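Local structure of RNA-binding protein Lsm (Halobacterium salinarum R1, 6TFL) at residues V10-L15 against T34-H39; T20-D25 against V57-P62. The protein probably binds RNA as a ring of seven Sm-like subunits, holds uridine in its pockets and also carries calcium ions. One frame throughout, in Å; residues are numbered along the deposited sequence.

Contact 1: V10-L15 against T34-H39; sequences VLEESL and TGYDQH. With CA (calcium ion), chain P; URI (uridine), chain Q.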
loop_
_atom_site.group_PDB
_atom_site.type_symbol
_atom_site.label_atom_id
_atom_site.label_comp_id
_atom_site.label_asym_id
_atom_site.label_seq_id
_atom_site.Cartn_x
_atom_site.Cartn_y
_atom_site.Cartn_z
ATOM N N VAL A 10 -12.502 -13.438 -15.988
ATOM C CA VAL A 10 -13.933 -13.167 -15.938
ATOM C C VAL A 10 -14.219 -11.755 -16.441
ATOM O O VAL A 10 -15.229 -11.514 -17.109
ATOM C CB VAL A 10 -14.459 -13.397 -14.508
ATOM C CG1 VAL A 10 -15.926 -13.011 -14.392
ATOM C CG2 VAL A 10 -14.233 -14.855 -14.076
ATOM N N LEU A 11 -13.335 -10.799 -16.134
ATOM C CA LEU A 11 -13.496 -9.442 -16.655
ATOM C C LEU A 11 -13.355 -9.404 -18.176
ATOM O O LEU A 11 -14.088 -8.675 -18.854
ATOM C CB LEU A 11 -12.476 -8.498 -16.021
ATOM C CG LEU A 11 -12.680 -8.098 -14.560
ATOM C CD1 LEU A 11 -11.651 -7.016 -14.148
ATOM C CD2 LEU A 11 -14.103 -7.636 -14.320
ATOM N N GLU A 12 -12.409 -10.160 -18.729
ATOM C CA GLU A 12 -12.317 -10.267 -20.178
ATOM C C GLU A 12 -13.645 -10.716 -20.769
ATOM O O GLU A 12 -14.173 -10.084 -21.691
ATOM C CB GLU A 12 -11.202 -11.235 -20.567
ATOM C CG GLU A 12 -10.869 -11.229 -22.043
ATOM C CD GLU A 12 -10.287 -9.898 -22.539
ATOM O OE1 GLU A 12 -9.601 -9.197 -21.752
ATOM O OE2 GLU A 12 -10.498 -9.553 -23.725
ATOM N N GLU A 13 -14.221 -11.790 -20.231
ATOM C CA GLU A 13 -15.446 -12.307 -20.824
ATOM C C GLU A 13 -16.688 -11.529 -20.409
ATOM O O GLU A 13 -17.774 -11.836 -20.900
ATOM C CB GLU A 13 -15.606 -13.793 -20.503
ATOM C CG GLU A 13 -15.481 -14.139 -19.046
ATOM C CD GLU A 13 -15.232 -15.628 -18.807
ATOM O OE1 GLU A 13 -14.348 -16.193 -19.499
ATOM O OE2 GLU A 13 -15.916 -16.216 -17.931
ATOM N N SER A 14 -16.563 -10.512 -19.562
ATOM C CA SER A 14 -17.660 -9.586 -19.322
ATOM C C SER A 14 -17.531 -8.298 -20.115
ATOM O O SER A 14 -18.346 -7.396 -19.921
ATOM C CB SER A 14 -17.780 -9.243 -17.833
ATOM O OG SER A 14 -17.576 -10.384 -17.018
ATOM N N LEU A 15 -16.536 -8.183 -20.995
ATOM C CA LEU A 15 -16.418 -6.987 -21.822
ATOM C C LEU A 15 -17.646 -6.837 -22.707
ATOM O O LEU A 15 -18.201 -7.824 -23.196
ATOM C CB LEU A 15 -15.155 -7.043 -22.687
ATOM C CG LEU A 15 -13.818 -6.810 -21.970
ATOM C CD1 LEU A 15 -12.639 -7.243 -22.837
ATOM C CD2 LEU A 15 -13.684 -5.353 -21.545
ATOM N N THR A 34 -16.116 -1.722 -20.665
ATOM C CA THR A 34 -15.409 -1.612 -21.940
ATOM C C THR A 34 -13.893 -1.701 -21.812
ATOM O O THR A 34 -13.200 -1.664 -22.837
ATOM C CB THR A 34 -15.777 -0.307 -22.675
ATOM O OG1 THR A 34 -15.325 0.826 -21.924
ATOM C CG2 THR A 34 -17.293 -0.202 -22.899
ATOM N N GLY A 35 -13.349 -1.809 -20.604
ATOM C CA GLY A 35 -11.928 -2.070 -20.471
ATOM C C GLY A 35 -11.530 -2.253 -19.021
ATOM O O GLY A 35 -12.256 -1.878 -18.093
ATOM N N TYR A 36 -10.343 -2.821 -18.846
ATOM C CA TYR A 36 -9.761 -3.011 -17.532
ATOM C C TYR A 36 -8.263 -3.213 -17.723
ATOM O O TYR A 36 -7.777 -3.364 -18.850
ATOM C CB TYR A 36 -10.401 -4.200 -16.801
ATOM C CG TYR A 36 -10.058 -5.496 -17.454
ATOM C CD1 TYR A 36 -10.771 -5.935 -18.565
ATOM C CD2 TYR A 36 -9.006 -6.268 -16.993
ATOM C CE1 TYR A 36 -10.450 -7.114 -19.189
ATOM C CE2 TYR A 36 -8.671 -7.448 -17.612
ATOM C CZ TYR A 36 -9.394 -7.866 -18.710
ATOM O OH TYR A 36 -9.069 -9.044 -19.335
ATOM N N ASP A 37 -7.533 -3.225 -16.604
ATOM C CA ASP A 37 -6.115 -3.559 -16.636
ATOM C C ASP A 37 -5.747 -4.406 -15.417
ATOM O O ASP A 37 -6.581 -4.707 -14.563
ATOM C CB ASP A 37 -5.256 -2.293 -16.740
ATOM C CG ASP A 37 -5.425 -1.361 -15.551
ATOM O OD1 ASP A 37 -5.646 -1.845 -14.405
ATOM O OD2 ASP A 37 -5.320 -0.126 -15.769
ATOM N N GLN A 38 -4.463 -4.752 -15.332
ATOM C CA GLN A 38 -3.934 -5.626 -14.291
ATOM C C GLN A 38 -4.157 -5.100 -12.883
ATOM O O GLN A 38 -4.150 -5.895 -11.942
ATOM C CB GLN A 38 -2.438 -5.838 -14.517
ATOM C CG GLN A 38 -2.043 -5.760 -15.996
ATOM C CD GLN A 38 -1.782 -4.323 -16.483
ATOM O OE1 GLN A 38 -1.242 -3.487 -15.744
ATOM N NE2 GLN A 38 -2.173 -4.037 -17.727
ATOM N N HIS A 39 -4.325 -3.795 -12.693
ATOM C CA HIS A 39 -4.623 -3.295 -11.354
ATOM C C HIS A 39 -6.098 -3.389 -11.007
ATOM O O HIS A 39 -6.484 -3.015 -9.892
ATOM C CB HIS A 39 -4.204 -1.836 -11.204
ATOM C CG HIS A 39 -2.819 -1.553 -11.682
ATOM N ND1 HIS A 39 -1.698 -1.977 -11.003
ATOM C CD2 HIS A 39 -2.372 -0.877 -12.768
ATOM C CE1 HIS A 39 -0.618 -1.577 -11.654
ATOM N NE2 HIS A 39 -1.000 -0.912 -12.729
HETATM CA CA CA P . -18.910 -13.127 -22.617
HETATM N N1 URI Q . -2.844 0.922 -8.702
HETATM C C2 URI Q . -4.107 1.177 -9.205
HETATM N N3 URI Q . -4.133 1.856 -10.395
HETATM C C4 URI Q . -3.056 2.294 -11.125
HETATM C C5 URI Q . -1.779 1.986 -10.548
HETATM C C6 URI Q . -1.717 1.318 -9.386
HETATM O O2 URI Q . -5.137 0.833 -8.638
HETATM O O4 URI Q . -3.276 2.886 -12.187
HETATM C "C1'" URI Q . -2.830 0.172 -7.437
HETATM C "C2'" URI Q . -2.640 -1.326 -7.615
HETATM C "C3'" URI Q . -2.190 -1.728 -6.214
HETATM C "C4'" URI Q . -1.314 -0.545 -5.799
HETATM O "O2'" URI Q . -3.817 -1.959 -8.070
HETATM O "O3'" URI Q . -3.328 -1.812 -5.356
HETATM O "O4'" URI Q . -1.752 0.587 -6.615
HETATM C "C5'" URI Q . 0.167 -0.777 -5.979
HETATM O "O5'" URI Q . 0.619 -1.894 -5.214
HETATM O O HOH W 1 -20.241 -13.495 -20.380
#

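Contact 2: T20-D25 against V57-P62; sequences TVRLKD and VVTIKP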
loop_
_atom_site.group_PDB
_atom_site.type_symbol
_atom_site.label_atom_id
_atom_site.label_comp_id
_atom_site.label_asym_id
_atom_site.label_seq_id
_atom_site.Cartn_x
_atom_site.Cartn_y
_atom_site.Cartn_z
ATOM N N THR A 20 -21.848 -4.233 -12.332
ATOM C CA THR A 20 -21.932 -3.275 -11.235
ATOM C C THR A 20 -20.643 -3.327 -10.431
ATOM O O THR A 20 -20.186 -4.406 -10.034
ATOM C CB THR A 20 -23.145 -3.529 -10.342
ATOM O OG1 THR A 20 -24.326 -3.326 -11.118
ATOM C CG2 THR A 20 -23.176 -2.544 -9.181
ATOM N N VAL A 21 -20.051 -2.158 -10.235
ATOM C CA VAL A 21 -18.831 -1.985 -9.465
ATOM C C VAL A 21 -19.182 -1.238 -8.193
ATOM O O VAL A 21 -19.802 -0.169 -8.250
ATOM C CB VAL A 21 -17.777 -1.211 -10.267
ATOM C CG1 VAL A 21 -16.485 -1.112 -9.472
ATOM C CG2 VAL A 21 -17.548 -1.890 -11.595
ATOM N N ARG A 22 -18.782 -1.788 -7.053
ATOM C CA ARG A 22 -19.039 -1.171 -5.763
ATOM C C ARG A 22 -17.716 -0.715 -5.159
ATOM O O ARG A 22 -16.760 -1.495 -5.086
ATOM C CB ARG A 22 -19.771 -2.141 -4.838
ATOM C CG ARG A 22 -20.017 -1.616 -3.423
ATOM C CD ARG A 22 -20.813 -2.636 -2.589
ATOM N NE ARG A 22 -20.028 -3.240 -1.507
ATOM C CZ ARG A 22 -20.043 -4.541 -1.219
ATOM N NH1 ARG A 22 -20.794 -5.366 -1.945
ATOM N NH2 ARG A 22 -19.307 -5.017 -0.210
ATOM N N LEU A 23 -17.667 0.541 -4.723
ATOM C CA LEU A 23 -16.447 1.151 -4.207
ATOM C C LEU A 23 -16.402 1.135 -2.683
ATOM O O LEU A 23 -17.418 0.968 -2.012
ATOM C CB LEU A 23 -16.304 2.588 -4.722
ATOM C CG LEU A 23 -16.312 2.675 -6.244
ATOM C CD1 LEU A 23 -15.855 4.048 -6.680
ATOM C CD2 LEU A 23 -15.424 1.587 -6.836
ATOM N N LYS A 24 -15.193 1.323 -2.143
ATOM C CA LYS A 24 -15.015 1.296 -0.692
ATOM C C LYS A 24 -15.839 2.366 -0.001
ATOM O O LYS A 24 -16.261 2.173 1.143
ATOM C CB LYS A 24 -13.541 1.453 -0.326
ATOM C CG LYS A 24 -12.693 0.302 -0.801
ATOM C CD LYS A 24 -11.230 0.470 -0.446
ATOM C CE LYS A 24 -10.454 -0.719 -0.975
ATOM N NZ LYS A 24 -9.034 -0.640 -0.586
ATOM N N ASP A 25 -16.086 3.498 -0.670
ATOM C CA ASP A 25 -16.907 4.540 -0.062
ATOM C C ASP A 25 -18.391 4.187 -0.045
ATOM O O ASP A 25 -19.179 4.928 0.556
ATOM C CB ASP A 25 -16.692 5.879 -0.782
ATOM C CG ASP A 25 -16.685 5.743 -2.310
ATOM O OD1 ASP A 25 -17.712 5.311 -2.883
ATOM O OD2 ASP A 25 -15.653 6.071 -2.940
ATOM N N VAL A 57 -11.994 -0.386 -5.539
ATOM C CA VAL A 57 -12.992 -1.406 -5.836
ATOM C C VAL A 57 -13.109 -2.377 -4.668
ATOM O O VAL A 57 -12.100 -2.822 -4.102
ATOM C CB VAL A 57 -12.635 -2.143 -7.133
ATOM C CG1 VAL A 57 -13.627 -3.277 -7.388
ATOM C CG2 VAL A 57 -12.587 -1.154 -8.296
ATOM N N VAL A 58 -14.342 -2.680 -4.282
ATOM C CA VAL A 58 -14.619 -3.765 -3.345
ATOM C C VAL A 58 -15.036 -4.991 -4.147
ATOM O O VAL A 58 -14.352 -6.020 -4.128
ATOM C CB VAL A 58 -15.707 -3.375 -2.330
ATOM C CG1 VAL A 58 -15.932 -4.499 -1.338
ATOM C CG2 VAL A 58 -15.319 -2.107 -1.615
ATOM N N THR A 59 -16.148 -4.885 -4.878
ATOM C CA THR A 59 -16.632 -5.979 -5.710
ATOM C C THR A 59 -17.004 -5.491 -7.106
ATOM O O THR A 59 -17.412 -4.341 -7.301
ATOM C CB THR A 59 -17.863 -6.670 -5.095
ATOM O OG1 THR A 59 -18.951 -5.743 -5.039
ATOM C CG2 THR A 59 -17.561 -7.210 -3.678
ATOM N N ILE A 60 -16.863 -6.386 -8.080
ATOM C CA ILE A 60 -17.457 -6.219 -9.404
ATOM C C ILE A 60 -18.429 -7.370 -9.626
ATOM O O ILE A 60 -18.086 -8.529 -9.359
ATOM C CB ILE A 60 -16.397 -6.187 -10.521
ATOM C CG1 ILE A 60 -15.386 -5.057 -10.278
ATOM C CG2 ILE A 60 -17.076 -6.088 -11.904
ATOM C CD1 ILE A 60 -14.194 -5.090 -11.197
ATOM N N LYS A 61 -19.636 -7.061 -10.099
ATOM C CA LYS A 61 -20.645 -8.091 -10.369
ATOM C C LYS A 61 -21.000 -8.087 -11.848
ATOM O O LYS A 61 -21.798 -7.245 -12.297
ATOM C CB LYS A 61 -21.896 -7.886 -9.515
ATOM C CG LYS A 61 -21.657 -8.044 -8.015
ATOM C CD LYS A 61 -22.968 -8.102 -7.239
ATOM C CE LYS A 61 -22.720 -8.252 -5.728
ATOM N NZ LYS A 61 -22.101 -7.033 -5.066
ATOM N N PRO A 62 -20.424 -8.995 -12.646
ATOM C CA PRO A 62 -20.718 -9.178 -14.074
ATOM C C PRO A 62 -21.943 -10.066 -14.338
ATOM O O PRO A 62 -22.644 -9.927 -15.347
ATOM C CB PRO A 62 -19.454 -9.850 -14.598
ATOM C CG PRO A 62 -18.960 -10.664 -13.444
ATOM C CD PRO A 62 -19.321 -9.867 -12.188
ATOM O OXT PRO A 62 -22.271 -10.960 -13.553
HETATM O O HOH W 2 -20.636 -4.963 -7.112
#

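Contact 1: V10-L15 against T34-H39
Leu11 and Tyr36 make the apolar half of this contact. Leu11 CB sits over the centre of one face of the Tyr36 ring, 3.9 Å from the ring centroid and 6° off the normal, a CH-pi contact. Further along the side chain, Leu11 CD1 lies 4.0 Å from Tyr36 CD2. Leu15 comes in at the ring edge. Its CD2 lies 4.2 Å from Tyr36 CD1 and also touches the peptide between Thr34 and Gly35. The ring reaches the helix because Tyr36 CG stands between the backbone N and the carbonyl carbon (chi1 68°).

The polar half is one bond. Tyr36 OH donates to Glu12 OE1 over a very short 2.5 Å, with the carboxylate and ring planes 63° apart. The same OE1 accepts from Met3 N of a second subunit, so two donors grip it.

Two sites flank the contact. Glu13 O binds calcium at 2.4 Å, and Glu17 is the other protein ligand. Asp37 OD1 accepts from His39 N in an Asx turn. Uridine C5 lies 3.6 Å above the plane of the His39 ring, over its centre. Helix 7-13 packed on strand 32-36, with His39 beyond it forming part of the uridine pocket, which Asn41 and, from a third subunit, Arg53 help to complete, is characteristic of the Sm fold of Lsm proteins.

Contact 2: T20-D25 against V57-P62
Strands 20-23 and 59-61 run antiparallel, 166° between their directions, their axes 4.7 Å apart at closest approach. Lys61 N reaches Thr20 O at 2.7 Å, in a hydrogen-bonded pair. Arg22 N donates almost straight to Thr59 O (2.9 Å, 175°). Arg22 O takes Val58 N at 2.8 Å and Thr59 N only weakly. Val58 and Thr59 thus both face Arg22, a classic beta bulge where the last strand of the Sm barrel bends. Thr59 and Ile60 also pair with a strand of a third subunit, extending the sheet.

Val21 and Ile60 lie side by side facing the core; Val21 packs on Ile44 and Ile52, Ile60 on Val42. On the other face, Arg22 CG is anti to the backbone N (chi1 177°) and the chain bends at chi3, laying the guanidinium across Val58 and Thr59, whose CG2 lies over one face. Val58 CG1 is 3.6 Å from Arg22 NH2. Lys61 NZ, a like charge, is at the edge, 3.8 Å from Arg22 NH1. Arg22 NH2 makes long, weak ion pairs with Asp25 and Asp27 of the third subunit. With an alanine here, Val58 and Thr59 would probably lose this cover and those aspartates a weak partner. A water links Thr20 O, Thr59 OG1 and Lys61 NZ. On the bulge, Val58 CG2 packs on Lys24 CG at 3.7 Å, while Lys24 NZ makes a salt bridge with Asp55 of the third subunit.

How the contacts relate
From the N terminus, helix 7-13 comes first and carries the opening segment of contact 1. Strand 18-23 follows and starts contact 2. The chain then runs through strand 28-30 to strand 32-36, where contact 1 closes a loop of 18 residues. Strands 42-45 and 49-52 lead on to the C-terminal strand 57-61. There contact 2 closes a loop of 31 residues. The two loops cross; neither nests in the other. Contact 1 ties the N-terminal helix to the barrel, and contact 2 joins its first and last strands. They meet where Val10 and Ser14 pack on Pro62, and Leu11 on Ile60.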